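Local coordinates for nitrate regulatory protein (Klebsiella oxytoca, PDB 4AKK) that senses nitrate and nitrite and, in response, binds the leader RNA of the nasF operon at its terminator to bring about transcription antitermination, at residues A68-L73 with R164-I169; A183-A188 with L240-Q245; Y190-G195 with P232-F237; Q194-A199 with Q288-L293. One frame throughout, in Å; residues are numbered along the deposited sequence.

Contact 1: A68-L73 with R164-I169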
loop_
_atom_site.group_PDB
_atom_site.type_symbol
_atom_site.label_atom_id
_atom_site.label_comp_id
_atom_site.label_asym_id
_atom_site.label_seq_id
_atom_site.Cartn_x
_atom_site.Cartn_y
_atom_site.Cartn_z
ATOM N N ALA A 68 -12.683 -16.776 -15.651
ATOM C CA ALA A 68 -13.307 -18.040 -16.029
ATOM C C ALA A 68 -12.327 -19.198 -15.901
ATOM O O ALA A 68 -12.680 -20.271 -15.413
ATOM C CB ALA A 68 -13.857 -17.964 -17.453
ATOM N N LEU A 69 -11.100 -18.979 -16.359
ATOM C CA LEU A 69 -10.061 -19.995 -16.245
ATOM C C LEU A 69 -9.790 -20.324 -14.772
ATOM O O LEU A 69 -9.675 -21.481 -14.400
ATOM C CB LEU A 69 -8.778 -19.522 -16.931
ATOM C CG LEU A 69 -7.560 -20.447 -16.846
ATOM C CD1 LEU A 69 -7.874 -21.810 -17.434
ATOM C CD2 LEU A 69 -6.358 -19.826 -17.542
ATOM N N VAL A 70 -9.705 -19.292 -13.944
ATOM C CA VAL A 70 -9.449 -19.475 -12.523
ATOM C C VAL A 70 -10.583 -20.286 -11.920
ATOM O O VAL A 70 -10.356 -21.167 -11.099
ATOM C CB VAL A 70 -9.281 -18.114 -11.793
ATOM C CG1 VAL A 70 -9.498 -18.261 -10.281
ATOM C CG2 VAL A 70 -7.905 -17.520 -12.098
ATOM N N HIS A 71 -11.808 -20.005 -12.347
ATOM C CA HIS A 71 -12.955 -20.715 -11.804
ATOM C C HIS A 71 -12.911 -22.215 -12.137
ATOM O O HIS A 71 -13.115 -23.067 -11.261
ATOM C CB HIS A 71 -14.282 -20.088 -12.263
ATOM C CG HIS A 71 -15.483 -20.800 -11.724
ATOM N ND1 HIS A 71 -15.920 -20.645 -10.425
ATOM C CD2 HIS A 71 -16.319 -21.702 -12.297
ATOM C CE1 HIS A 71 -16.979 -21.410 -10.224
ATOM N NE2 HIS A 71 -17.241 -22.062 -11.344
ATOM N N MET A 72 -12.641 -22.533 -13.398
ATOM C CA MET A 72 -12.514 -23.927 -13.806
ATOM C C MET A 72 -11.364 -24.622 -13.064
ATOM O O MET A 72 -11.489 -25.778 -12.660
ATOM C CB MET A 72 -12.316 -24.046 -15.323
ATOM C CG MET A 72 -13.504 -23.572 -16.196
ATOM S SD MET A 72 -15.230 -23.815 -15.638
ATOM C CE MET A 72 -15.228 -25.347 -14.726
ATOM N N LEU A 73 -10.245 -23.917 -12.897
ATOM C CA LEU A 73 -9.100 -24.466 -12.158
ATOM C C LEU A 73 -9.477 -24.738 -10.701
ATOM O O LEU A 73 -9.028 -25.716 -10.114
ATOM C CB LEU A 73 -7.900 -23.520 -12.229
ATOM C CG LEU A 73 -7.172 -23.529 -13.574
ATOM C CD1 LEU A 73 -6.272 -22.314 -13.694
ATOM C CD2 LEU A 73 -6.377 -24.820 -13.762
ATOM N N ARG A 164 -2.819 -18.359 -8.521
ATOM C CA ARG A 164 -2.298 -17.105 -7.984
ATOM C C ARG A 164 -1.593 -16.234 -9.033
ATOM O O ARG A 164 -1.739 -15.007 -9.041
ATOM C CB ARG A 164 -1.349 -17.389 -6.817
ATOM C CG ARG A 164 -0.560 -16.163 -6.342
ATOM C CD ARG A 164 0.148 -16.447 -5.029
ATOM N NE ARG A 164 0.934 -17.671 -5.110
ATOM C CZ ARG A 164 2.212 -17.711 -5.471
ATOM N NH1 ARG A 164 2.859 -16.585 -5.768
ATOM N NH2 ARG A 164 2.845 -18.876 -5.519
ATOM N N HIS A 165 -0.816 -16.862 -9.908
ATOM C CA HIS A 165 -0.150 -16.126 -10.980
ATOM C C HIS A 165 -1.125 -15.609 -12.033
ATOM O O HIS A 165 -0.887 -14.575 -12.643
ATOM C CB HIS A 165 0.938 -16.973 -11.623
ATOM C CG HIS A 165 2.071 -17.269 -10.697
ATOM N ND1 HIS A 165 2.845 -16.446 -9.953
ATOM C CD2 HIS A 165 2.487 -18.551 -10.409
ATOM C CE1 HIS A 165 3.718 -17.238 -9.251
ATOM N NE2 HIS A 165 3.484 -18.503 -9.545
ATOM N N LEU A 166 -2.228 -16.319 -12.226
ATOM C CA LEU A 166 -3.253 -15.870 -13.160
ATOM C C LEU A 166 -3.918 -14.637 -12.586
ATOM O O LEU A 166 -4.086 -13.643 -13.278
ATOM C CB LEU A 166 -4.289 -16.967 -13.410
ATOM C CG LEU A 166 -3.814 -18.068 -14.352
ATOM C CD1 LEU A 166 -4.777 -19.243 -14.329
ATOM C CD2 LEU A 166 -3.648 -17.507 -15.771
ATOM N N LEU A 167 -4.274 -14.715 -11.308
ATOM C CA LEU A 167 -4.891 -13.608 -10.590
ATOM C C LEU A 167 -4.008 -12.367 -10.515
ATOM O O LEU A 167 -4.515 -11.251 -10.576
ATOM C CB LEU A 167 -5.279 -14.040 -9.171
ATOM C CG LEU A 167 -6.463 -14.995 -9.053
ATOM C CD1 LEU A 167 -6.781 -15.274 -7.590
ATOM C CD2 LEU A 167 -7.681 -14.435 -9.765
ATOM N N ASN A 168 -2.696 -12.567 -10.384
ATOM C CA ASN A 168 -1.746 -11.462 -10.314
ATOM C C ASN A 168 -1.686 -10.667 -11.611
ATOM O O ASN A 168 -1.152 -9.562 -11.641
ATOM C CB ASN A 168 -0.324 -11.946 -9.950
ATOM C CG ASN A 168 -0.212 -12.459 -8.519
ATOM O OD1 ASN A 168 -1.083 -12.217 -7.689
ATOM N ND2 ASN A 168 0.874 -13.179 -8.231
ATOM N N ILE A 169 -2.218 -11.218 -12.693
ATOM C CA ILE A 169 -2.268 -10.436 -13.920
ATOM C C ILE A 169 -3.241 -9.265 -13.767
ATOM O O ILE A 169 -2.997 -8.184 -14.281
ATOM C CB ILE A 169 -2.689 -11.270 -15.133
ATOM C CG1 ILE A 169 -1.654 -12.362 -15.432
ATOM C CG2 ILE A 169 -2.913 -10.351 -16.340
ATOM C CD1 ILE A 169 -2.107 -13.363 -16.482
#

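Contact 2: A183-A188 with L240-Q245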
loop_
_atom_site.group_PDB
_atom_site.type_symbol
_atom_site.label_atom_id
_atom_site.label_comp_id
_atom_site.label_asym_id
_atom_site.label_seq_id
_atom_site.Cartn_x
_atom_site.Cartn_y
_atom_site.Cartn_z
ATOM N N ALA A 183 -11.045 1.454 -13.715
ATOM C CA ALA A 183 -9.989 1.028 -12.808
ATOM C C ALA A 183 -10.599 0.628 -11.474
ATOM O O ALA A 183 -10.212 -0.384 -10.900
ATOM C CB ALA A 183 -8.942 2.124 -12.629
ATOM N N GLY A 184 -11.555 1.425 -10.995
ATOM C CA GLY A 184 -12.302 1.108 -9.786
ATOM C C GLY A 184 -13.034 -0.228 -9.875
ATOM O O GLY A 184 -13.092 -0.984 -8.896
ATOM N N ARG A 185 -13.602 -0.517 -11.046
ATOM C CA ARG A 185 -14.308 -1.783 -11.277
ATOM C C ARG A 185 -13.352 -2.963 -11.315
ATOM O O ARG A 185 -13.688 -4.046 -10.847
ATOM C CB ARG A 185 -15.103 -1.755 -12.586
ATOM C CG ARG A 185 -16.429 -1.030 -12.501
ATOM C CD ARG A 185 -17.134 -1.026 -13.852
ATOM N NE ARG A 185 -18.285 -0.136 -13.816
ATOM C CZ ARG A 185 -19.504 -0.511 -13.443
ATOM N NH1 ARG A 185 -19.734 -1.765 -13.085
ATOM N NH2 ARG A 185 -20.491 0.373 -13.425
ATOM N N MET A 186 -12.168 -2.754 -11.884
ATOM C CA MET A 186 -11.174 -3.813 -11.957
ATOM C C MET A 186 -10.701 -4.204 -10.569
ATOM O O MET A 186 -10.557 -5.384 -10.271
ATOM C CB MET A 186 -9.985 -3.423 -12.846
ATOM C CG MET A 186 -10.247 -3.635 -14.329
ATOM S SD MET A 186 -10.054 -5.338 -14.927
ATOM C CE MET A 186 -10.424 -6.310 -13.493
ATOM N N VAL A 187 -10.475 -3.218 -9.712
ATOM C CA VAL A 187 -10.028 -3.515 -8.357
ATOM C C VAL A 187 -11.119 -4.211 -7.534
ATOM O O VAL A 187 -10.839 -5.157 -6.795
ATOM C CB VAL A 187 -9.509 -2.253 -7.640
ATOM C CG1 VAL A 187 -9.354 -2.507 -6.139
ATOM C CG2 VAL A 187 -8.184 -1.832 -8.245
ATOM N N ALA A 188 -12.356 -3.748 -7.670
ATOM C CA ALA A 188 -13.495 -4.393 -7.014
ATOM C C ALA A 188 -13.616 -5.859 -7.439
ATOM O O ALA A 188 -13.841 -6.738 -6.607
ATOM C CB ALA A 188 -14.797 -3.637 -7.331
ATOM N N LEU A 240 -15.925 -0.799 -2.994
ATOM C CA LEU A 240 -15.643 -0.304 -4.341
ATOM C C LEU A 240 -16.686 -0.616 -5.386
ATOM O O LEU A 240 -16.680 -0.016 -6.457
ATOM C CB LEU A 240 -14.301 -0.821 -4.833
ATOM C CG LEU A 240 -13.103 -0.232 -4.097
ATOM C CD1 LEU A 240 -11.852 -0.973 -4.508
ATOM C CD2 LEU A 240 -12.992 1.266 -4.392
ATOM N N ALA A 241 -17.573 -1.556 -5.091
ATOM C CA ALA A 241 -18.542 -2.000 -6.087
ATOM C C ALA A 241 -19.758 -1.079 -6.156
ATOM O O ALA A 241 -19.919 -0.181 -5.332
ATOM C CB ALA A 241 -18.970 -3.443 -5.823
ATOM N N GLN A 242 -20.611 -1.315 -7.145
ATOM C CA GLN A 242 -21.814 -0.512 -7.324
ATOM C C GLN A 242 -22.938 -1.059 -6.454
ATOM O O GLN A 242 -22.970 -2.253 -6.155
ATOM C CB GLN A 242 -22.220 -0.500 -8.801
ATOM C CG GLN A 242 -21.135 0.078 -9.717
ATOM C CD GLN A 242 -20.848 1.548 -9.425
ATOM O OE1 GLN A 242 -21.771 2.360 -9.331
ATOM N NE2 GLN A 242 -19.567 1.894 -9.277
ATOM N N PRO A 243 -23.866 -0.183 -6.037
ATOM C CA PRO A 243 -24.938 -0.604 -5.128
ATOM C C PRO A 243 -25.738 -1.820 -5.608
ATOM O O PRO A 243 -26.100 -2.649 -4.775
ATOM C CB PRO A 243 -25.820 0.647 -5.033
ATOM C CG PRO A 243 -24.845 1.771 -5.230
ATOM C CD PRO A 243 -23.893 1.272 -6.283
ATOM N N PRO A 244 -26.009 -1.935 -6.922
ATOM C CA PRO A 244 -26.702 -3.147 -7.370
ATOM C C PRO A 244 -25.812 -4.387 -7.238
ATOM O O PRO A 244 -26.326 -5.493 -7.134
ATOM C CB PRO A 244 -27.002 -2.865 -8.852
ATOM C CG PRO A 244 -26.791 -1.392 -9.038
ATOM C CD PRO A 244 -25.770 -0.992 -8.027
ATOM N N GLN A 245 -24.492 -4.201 -7.243
ATOM C CA GLN A 245 -23.580 -5.334 -7.142
ATOM C C GLN A 245 -23.434 -5.814 -5.696
ATOM O O GLN A 245 -23.438 -7.012 -5.429
ATOM C CB GLN A 245 -22.224 -4.983 -7.753
ATOM C CG GLN A 245 -22.267 -4.892 -9.275
ATOM C CD GLN A 245 -21.029 -4.244 -9.846
ATOM O OE1 GLN A 245 -20.333 -3.507 -9.150
ATOM N NE2 GLN A 245 -20.748 -4.508 -11.123
HETATM O O HOH W 1 -18.183 -4.303 -12.843
#

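Contact 3: Y190-G195 with P232-F237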
loop_
_atom_site.group_PDB
_atom_site.type_symbol
_atom_site.label_atom_id
_atom_site.label_comp_id
_atom_site.label_asym_id
_atom_site.label_seq_id
_atom_site.Cartn_x
_atom_site.Cartn_y
_atom_site.Cartn_z
ATOM N N TYR A 190 -11.131 -7.777 -8.822
ATOM C CA TYR A 190 -9.951 -8.467 -8.314
ATOM C C TYR A 190 -10.137 -8.798 -6.836
ATOM O O TYR A 190 -9.835 -9.904 -6.398
ATOM C CB TYR A 190 -8.690 -7.611 -8.497
ATOM C CG TYR A 190 -7.498 -8.163 -7.760
ATOM C CD1 TYR A 190 -6.915 -9.361 -8.153
ATOM C CD2 TYR A 190 -6.965 -7.502 -6.664
ATOM C CE1 TYR A 190 -5.836 -9.883 -7.482
ATOM C CE2 TYR A 190 -5.881 -8.020 -5.980
ATOM C CZ TYR A 190 -5.324 -9.216 -6.397
ATOM O OH TYR A 190 -4.247 -9.745 -5.731
ATOM N N SER A 191 -10.624 -7.826 -6.068
ATOM C CA SER A 191 -10.866 -8.059 -4.650
ATOM C C SER A 191 -11.789 -9.251 -4.491
ATOM O O SER A 191 -11.544 -10.129 -3.675
ATOM C CB SER A 191 -11.501 -6.845 -3.981
ATOM O OG SER A 191 -10.685 -5.700 -4.123
ATOM N N PHE A 192 -12.866 -9.265 -5.268
ATOM C CA PHE A 192 -13.845 -10.329 -5.179
ATOM C C PHE A 192 -13.229 -11.668 -5.602
ATOM O O PHE A 192 -13.424 -12.684 -4.939
ATOM C CB PHE A 192 -15.064 -9.995 -6.049
ATOM C CG PHE A 192 -16.209 -10.941 -5.872
ATOM C CD1 PHE A 192 -16.247 -12.141 -6.566
ATOM C CD2 PHE A 192 -17.249 -10.636 -5.003
ATOM C CE1 PHE A 192 -17.303 -13.017 -6.403
ATOM C CE2 PHE A 192 -18.306 -11.511 -4.836
ATOM C CZ PHE A 192 -18.332 -12.701 -5.534
ATOM N N MET A 193 -12.501 -11.662 -6.718
ATOM C CA MET A 193 -11.889 -12.875 -7.240
ATOM C C MET A 193 -10.946 -13.457 -6.189
ATOM O O MET A 193 -10.860 -14.675 -6.003
ATOM C CB MET A 193 -11.105 -12.582 -8.537
ATOM C CG MET A 193 -11.956 -12.460 -9.816
ATOM S SD MET A 193 -11.029 -11.884 -11.277
ATOM C CE MET A 193 -10.122 -13.355 -11.684
ATOM N N GLN A 194 -10.236 -12.569 -5.506
ATOM C CA GLN A 194 -9.251 -12.971 -4.515
ATOM C C GLN A 194 -9.916 -13.541 -3.256
ATOM O O GLN A 194 -9.459 -14.539 -2.708
ATOM C CB GLN A 194 -8.337 -11.789 -4.166
ATOM C CG GLN A 194 -7.113 -12.183 -3.363
ATOM C CD GLN A 194 -6.238 -13.194 -4.081
ATOM O OE1 GLN A 194 -6.167 -14.363 -3.688
ATOM N NE2 GLN A 194 -5.573 -12.754 -5.144
ATOM N N GLY A 195 -11.002 -12.922 -2.807
ATOM C CA GLY A 195 -11.742 -13.466 -1.685
ATOM C C GLY A 195 -12.266 -14.865 -1.997
ATOM O O GLY A 195 -12.271 -15.754 -1.139
ATOM N N PRO A 232 -10.621 -8.770 4.381
ATOM C CA PRO A 232 -10.184 -7.581 3.634
ATOM C C PRO A 232 -10.506 -7.666 2.134
ATOM O O PRO A 232 -10.728 -6.634 1.512
ATOM C CB PRO A 232 -8.662 -7.551 3.879
ATOM C CG PRO A 232 -8.321 -8.954 4.348
ATOM C CD PRO A 232 -9.520 -9.333 5.175
ATOM N N CYS A 233 -10.548 -8.871 1.564
ATOM C CA CYS A 233 -10.911 -9.011 0.154
ATOM C C CYS A 233 -12.354 -8.563 -0.108
ATOM O O CYS A 233 -12.607 -7.782 -1.033
ATOM C CB CYS A 233 -10.724 -10.454 -0.328
ATOM S SG CYS A 233 -9.008 -11.018 -0.321
ATOM N N PHE A 234 -13.297 -9.078 0.681
ATOM C CA PHE A 234 -14.713 -8.750 0.473
ATOM C C PHE A 234 -15.081 -7.354 1.004
ATOM O O PHE A 234 -15.994 -6.717 0.488
ATOM C CB PHE A 234 -15.653 -9.839 1.025
ATOM C CG PHE A 234 -15.546 -11.173 0.294
ATOM C CD1 PHE A 234 -15.840 -11.272 -1.064
ATOM C CD2 PHE A 234 -15.145 -12.318 0.964
ATOM C CE1 PHE A 234 -15.729 -12.491 -1.736
ATOM C CE2 PHE A 234 -15.036 -13.556 0.294
ATOM C CZ PHE A 234 -15.328 -13.635 -1.059
ATOM N N ASP A 235 -14.368 -6.881 2.022
ATOM C CA ASP A 235 -14.532 -5.500 2.469
ATOM C C ASP A 235 -14.102 -4.544 1.373
ATOM O O ASP A 235 -14.773 -3.559 1.109
ATOM C CB ASP A 235 -13.745 -5.209 3.747
ATOM C CG ASP A 235 -14.321 -5.918 4.967
ATOM O OD1 ASP A 235 -15.376 -6.582 4.846
ATOM O OD2 ASP A 235 -13.706 -5.815 6.053
ATOM N N SER A 236 -12.975 -4.828 0.737
ATOM C CA SER A 236 -12.557 -4.029 -0.400
ATOM C C SER A 236 -13.590 -4.081 -1.542
ATOM O O SER A 236 -13.947 -3.042 -2.106
ATOM C CB SER A 236 -11.166 -4.439 -0.877
ATOM O OG SER A 236 -10.867 -3.819 -2.113
ATOM N N PHE A 237 -14.090 -5.272 -1.864
ATOM C CA PHE A 237 -15.122 -5.395 -2.904
ATOM C C PHE A 237 -16.347 -4.526 -2.593
ATOM O O PHE A 237 -16.864 -3.841 -3.469
ATOM C CB PHE A 237 -15.560 -6.853 -3.119
ATOM C CG PHE A 237 -16.933 -6.985 -3.731
ATOM C CD1 PHE A 237 -17.130 -6.760 -5.089
ATOM C CD2 PHE A 237 -18.034 -7.295 -2.942
ATOM C CE1 PHE A 237 -18.392 -6.856 -5.651
ATOM C CE2 PHE A 237 -19.309 -7.392 -3.501
ATOM C CZ PHE A 237 -19.487 -7.174 -4.852
#

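Contact 4: Q194-A199 with Q288-L293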
loop_
_atom_site.group_PDB
_atom_site.type_symbol
_atom_site.label_atom_id
_atom_site.label_comp_id
_atom_site.label_asym_id
_atom_site.label_seq_id
_atom_site.Cartn_x
_atom_site.Cartn_y
_atom_site.Cartn_z
ATOM N N GLN A 194 -10.236 -12.569 -5.506
ATOM C CA GLN A 194 -9.251 -12.971 -4.515
ATOM C C GLN A 194 -9.916 -13.541 -3.256
ATOM O O GLN A 194 -9.459 -14.539 -2.708
ATOM C CB GLN A 194 -8.337 -11.789 -4.166
ATOM C CG GLN A 194 -7.113 -12.183 -3.363
ATOM C CD GLN A 194 -6.238 -13.194 -4.081
ATOM O OE1 GLN A 194 -6.167 -14.363 -3.688
ATOM N NE2 GLN A 194 -5.573 -12.754 -5.144
ATOM N N GLY A 195 -11.002 -12.922 -2.807
ATOM C CA GLY A 195 -11.742 -13.466 -1.685
ATOM C C GLY A 195 -12.266 -14.865 -1.997
ATOM O O GLY A 195 -12.271 -15.754 -1.139
ATOM N N LYS A 196 -12.710 -15.044 -3.238
ATOM C CA LYS A 196 -13.306 -16.294 -3.707
ATOM C C LYS A 196 -12.230 -17.358 -3.807
ATOM O O LYS A 196 -12.475 -18.525 -3.509
ATOM C CB LYS A 196 -13.954 -16.060 -5.076
ATOM C CG LYS A 196 -14.537 -17.274 -5.750
ATOM C CD LYS A 196 -15.371 -16.841 -6.968
ATOM C CE LYS A 196 -15.808 -18.027 -7.819
ATOM N NZ LYS A 196 -14.734 -18.486 -8.740
ATOM N N GLU A 197 -11.032 -16.959 -4.227
ATOM C CA GLU A 197 -9.916 -17.902 -4.274
ATOM C C GLU A 197 -9.573 -18.427 -2.874
ATOM O O GLU A 197 -9.326 -19.623 -2.679
ATOM C CB GLU A 197 -8.680 -17.256 -4.908
ATOM C CG GLU A 197 -7.363 -18.002 -4.622
ATOM C CD GLU A 197 -7.382 -19.480 -5.047
ATOM O OE1 GLU A 197 -8.384 -19.927 -5.655
ATOM O OE2 GLU A 197 -6.391 -20.206 -4.770
ATOM N N LEU A 198 -9.542 -17.520 -1.911
ATOM C CA LEU A 198 -9.225 -17.864 -0.534
ATOM C C LEU A 198 -10.342 -18.693 0.082
ATOM O O LEU A 198 -10.081 -19.528 0.940
ATOM C CB LEU A 198 -8.986 -16.599 0.297
ATOM C CG LEU A 198 -7.739 -15.770 -0.073
ATOM C CD1 LEU A 198 -7.510 -14.646 0.927
ATOM C CD2 LEU A 198 -6.493 -16.628 -0.172
ATOM N N ALA A 199 -11.587 -18.445 -0.335
ATOM C CA ALA A 199 -12.695 -19.314 0.073
ATOM C C ALA A 199 -12.464 -20.731 -0.470
ATOM O O ALA A 199 -12.681 -21.713 0.230
ATOM C CB ALA A 199 -14.037 -18.758 -0.410
ATOM N N GLN A 288 -21.279 -25.178 -2.881
ATOM C CA GLN A 288 -22.497 -24.411 -3.175
ATOM C C GLN A 288 -22.235 -22.927 -2.933
ATOM O O GLN A 288 -22.686 -22.047 -3.681
ATOM C CB GLN A 288 -23.664 -24.873 -2.307
ATOM C CG GLN A 288 -24.891 -23.947 -2.423
ATOM C CD GLN A 288 -26.158 -24.541 -1.824
ATOM O OE1 GLN A 288 -27.064 -24.955 -2.551
ATOM N NE2 GLN A 288 -26.227 -24.585 -0.498
ATOM N N ARG A 289 -21.489 -22.667 -1.869
ATOM C CA ARG A 289 -21.047 -21.322 -1.540
ATOM C C ARG A 289 -20.238 -20.702 -2.672
ATOM O O ARG A 289 -20.448 -19.556 -3.027
ATOM C CB ARG A 289 -20.214 -21.363 -0.266
ATOM C CG ARG A 289 -19.737 -20.021 0.217
ATOM C CD ARG A 289 -18.691 -20.223 1.282
ATOM N NE ARG A 289 -18.105 -18.968 1.743
ATOM C CZ ARG A 289 -16.921 -18.884 2.340
ATOM N NH1 ARG A 289 -16.197 -19.986 2.523
ATOM N NH2 ARG A 289 -16.460 -17.703 2.751
ATOM N N LEU A 290 -19.312 -21.461 -3.237
ATOM C CA LEU A 290 -18.476 -20.946 -4.320
ATOM C C LEU A 290 -19.258 -20.739 -5.621
ATOM O O LEU A 290 -18.989 -19.797 -6.369
ATOM C CB LEU A 290 -17.276 -21.871 -4.556
ATOM C CG LEU A 290 -16.231 -21.877 -3.425
ATOM C CD1 LEU A 290 -15.399 -23.156 -3.453
ATOM C CD2 LEU A 290 -15.329 -20.652 -3.505
ATOM N N GLU A 291 -20.226 -21.613 -5.897
ATOM C CA GLU A 291 -21.103 -21.393 -7.052
ATOM C C GLU A 291 -21.968 -20.142 -6.895
ATOM O O GLU A 291 -22.222 -19.420 -7.867
ATOM C CB GLU A 291 -21.953 -22.631 -7.364
ATOM C CG GLU A 291 -21.167 -23.745 -8.067
ATOM C CD GLU A 291 -20.487 -23.280 -9.360
ATOM O OE1 GLU A 291 -21.145 -22.642 -10.218
ATOM O OE2 GLU A 291 -19.286 -23.565 -9.529
ATOM N N GLN A 292 -22.402 -19.856 -5.674
ATOM C CA GLN A 292 -23.099 -18.590 -5.430
ATOM C C GLN A 292 -22.175 -17.396 -5.688
ATOM O O GLN A 292 -22.584 -16.415 -6.314
ATOM C CB GLN A 292 -23.667 -18.532 -4.006
ATOM C CG GLN A 292 -24.780 -19.531 -3.754
ATOM C CD GLN A 292 -25.962 -19.322 -4.692
ATOM O OE1 GLN A 292 -26.206 -20.123 -5.596
ATOM N NE2 GLN A 292 -26.684 -18.225 -4.495
ATOM N N LEU A 293 -20.930 -17.476 -5.213
ATOM C CA LEU A 293 -19.979 -16.397 -5.455
ATOM C C LEU A 293 -19.746 -16.241 -6.956
ATOM O O LEU A 293 -19.663 -15.125 -7.462
ATOM C CB LEU A 293 -18.652 -16.661 -4.739
ATOM C CG LEU A 293 -18.670 -16.618 -3.208
ATOM C CD1 LEU A 293 -17.425 -17.290 -2.651
ATOM C CD2 LEU A 293 -18.797 -15.188 -2.682
#

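Contact 1: A68-L73 with R164-I169
Leu166 meets both Leu69 and Leu73, and in each case the two side chains lie roughly perpendicular, the contact centred on Leu166 CD1. Leu69 CD2 reaches this methyl at 3.6 Å, and Leu73 CD1, one helical turn further on, at 3.5 Å, closer than methyls usually pack. With CG of Leu166 opposite its carbonyl carbon (chi1 -77°), the branch is carried out to the pair of leucines, while CB stays beside Val70. There the orientation changes, for Val70 and Leu166 run past one another in opposite directions, with Val70 CG2 3.9 Å from Leu166 CB. The same valine methyl also lies 3.9 Å from Leu167 CD2, this time with the side chains at about a right angle. No hydrogen bond joins the two segments; the contact illustrates helix packing by branched aliphatic groups alone, well inside the nitrate-sensing NIT domain. Helix 56-85 and helix 152-167 thus meet through a wholly buried apolar seam. Leu166 also rests on Phe109 of helix 92-117 and Ala131 of helix 122-134, whereas Leu167 continues the packing onto Met193, Gln194 and Glu197 of helix 180-212.

Contact 2: A183-A188 with L240-Q245
An extended chain from CG to NE, after a first torsion of -80°, carries the guanidinium of Arg185 out to Gln242 and Gln245. Gln242 is instead bent at chi2 (-64°), and its CG lies 3.8 Å from Arg185 NH2. The amide of Gln245 stands steeply to the guanidinium, the planes 78° apart, and its NE2 comes to the guanidinium edge without bonding to it directly. A water joins the two donors, accepting from Arg185 NH1 at 3.0 Å and from Gln245 NE2 at 3.1 Å. The other end of this amide is also held: Gln242 N, at the N-cap position of helix 243-252, donates to Gln245 OE1 at 3.0 Å in a nearly straight bond, as in one half of a capping box. Nearer the helix 180-212 backbone the contact is apolar. Leu240 CD1 presses on Val187 CG1 at a tight 3.4 Å, and Leu240 CB lies 3.8 Å from Ala188 CB. The end of helix 217-240 and the turn that leads to helix 243-252 are thereby packed against helix 180-212. Asp303 of helix 277-312 binds Gln245 NE2, and Val343 of helix 341-358 touches both Val187 and Leu240.

Contact 3: Y190-G195 with P232-F237
Ser191 OG is gripped twice: Ser236 OG donates to it across the interface at 2.8 Å, and it is also hydrogen-bonded to Val187 O one turn back in its own helix. Ser236 OG, swung away from its own backbone nitrogen (chi1 170°), meets its partner there. One turn further along, at Gly195, the backbones come close, since this residue has no side chain to hold them apart. Gly195 CA lies 3.5 Å from Cys233 CB and also sits over the face of the Phe234 ring, a CH-pi contact 4.1 Å from the centroid. Segments 190-195 and 232-237 run roughly antiparallel, at 153°, their axes 7.7 Å apart, a close helix-helix packing at a glycine in the all-helical NIT domain. On one flank an aromatic cluster forms round Phe192. Phe234 turns an edge to the Phe192 face in a T-shaped pair, the planes at 78°. Phe192 in turn directs its own edge at Phe237, placing CD2 over the centre of that ring, and these two side chains lie alongside one another, pointing the same way. Leu293 and Val296 of helix 277-312 pack on Phe192, while Phe249 makes a further edge-to-face pair with Phe237.

Contact 4: Q194-A199 with Q288-L293
Apolar contacts come first: Ala199 CB points into the opposite helix and meets Leu290 CD2 at 3.9 Å, with Leu293 CD1 slightly further off. Leu290 CD2 also approaches the backbone, lying 3.6 Å from Lys196 O. The methylene chain of Lys196 adds to this layer, its CD 4.0 Å from Leu293 CB as the two side chains slide past in opposite directions. Segments 194-199 and 288-293, on helix 180-212 and helix 277-312, run nearly antiparallel (169°) with axes 10.5 Å apart, so side chains fill the interface between these long helices of the NIT domain. A second kind of contact sets a methyl over a flat cation: Ala199 CB lies over one face of the Arg289 guanidinium, off centre toward its rim and 3.8 Å from NH1. The extended arginine chain carries the group there. Polar bonds form the third kind, and they run outside the two segments. Arg289 NH2 binds Gln230 OE1 of helix 217-240, and its NH1 forms a salt bridge with Glu202, on the same helix as Ala199; together these would fix the rotation of the guanidinium. Lys196, bent at its last torsion (chi4 -81°), delivers NZ to Gln74 OE1 and His71 ND1 on helix 56-85.

How the contacts relate
From the N terminus, contact 1 comes first, closing a loop of 90 residues from helix 56-85 to helix 152-167 before helix 180-212 begins. That long helix then supplies one side of each remaining contact. Contact 3 joins it to helix 217-240, and this shorter loop lies wholly within the one that contact 2 closes where helix 217-240 turns into helix 243-252. Contact 4 opens from the same helix, sharing Gln194 and Gly195 with contact 3, but reaches on to helix 277-312, so it crosses contact 2. Contact 1 touches contacts 3 and 4, which ties helix 56-85 and helix 152-167 to the group round helix 180-212. All lie in the NIT domain.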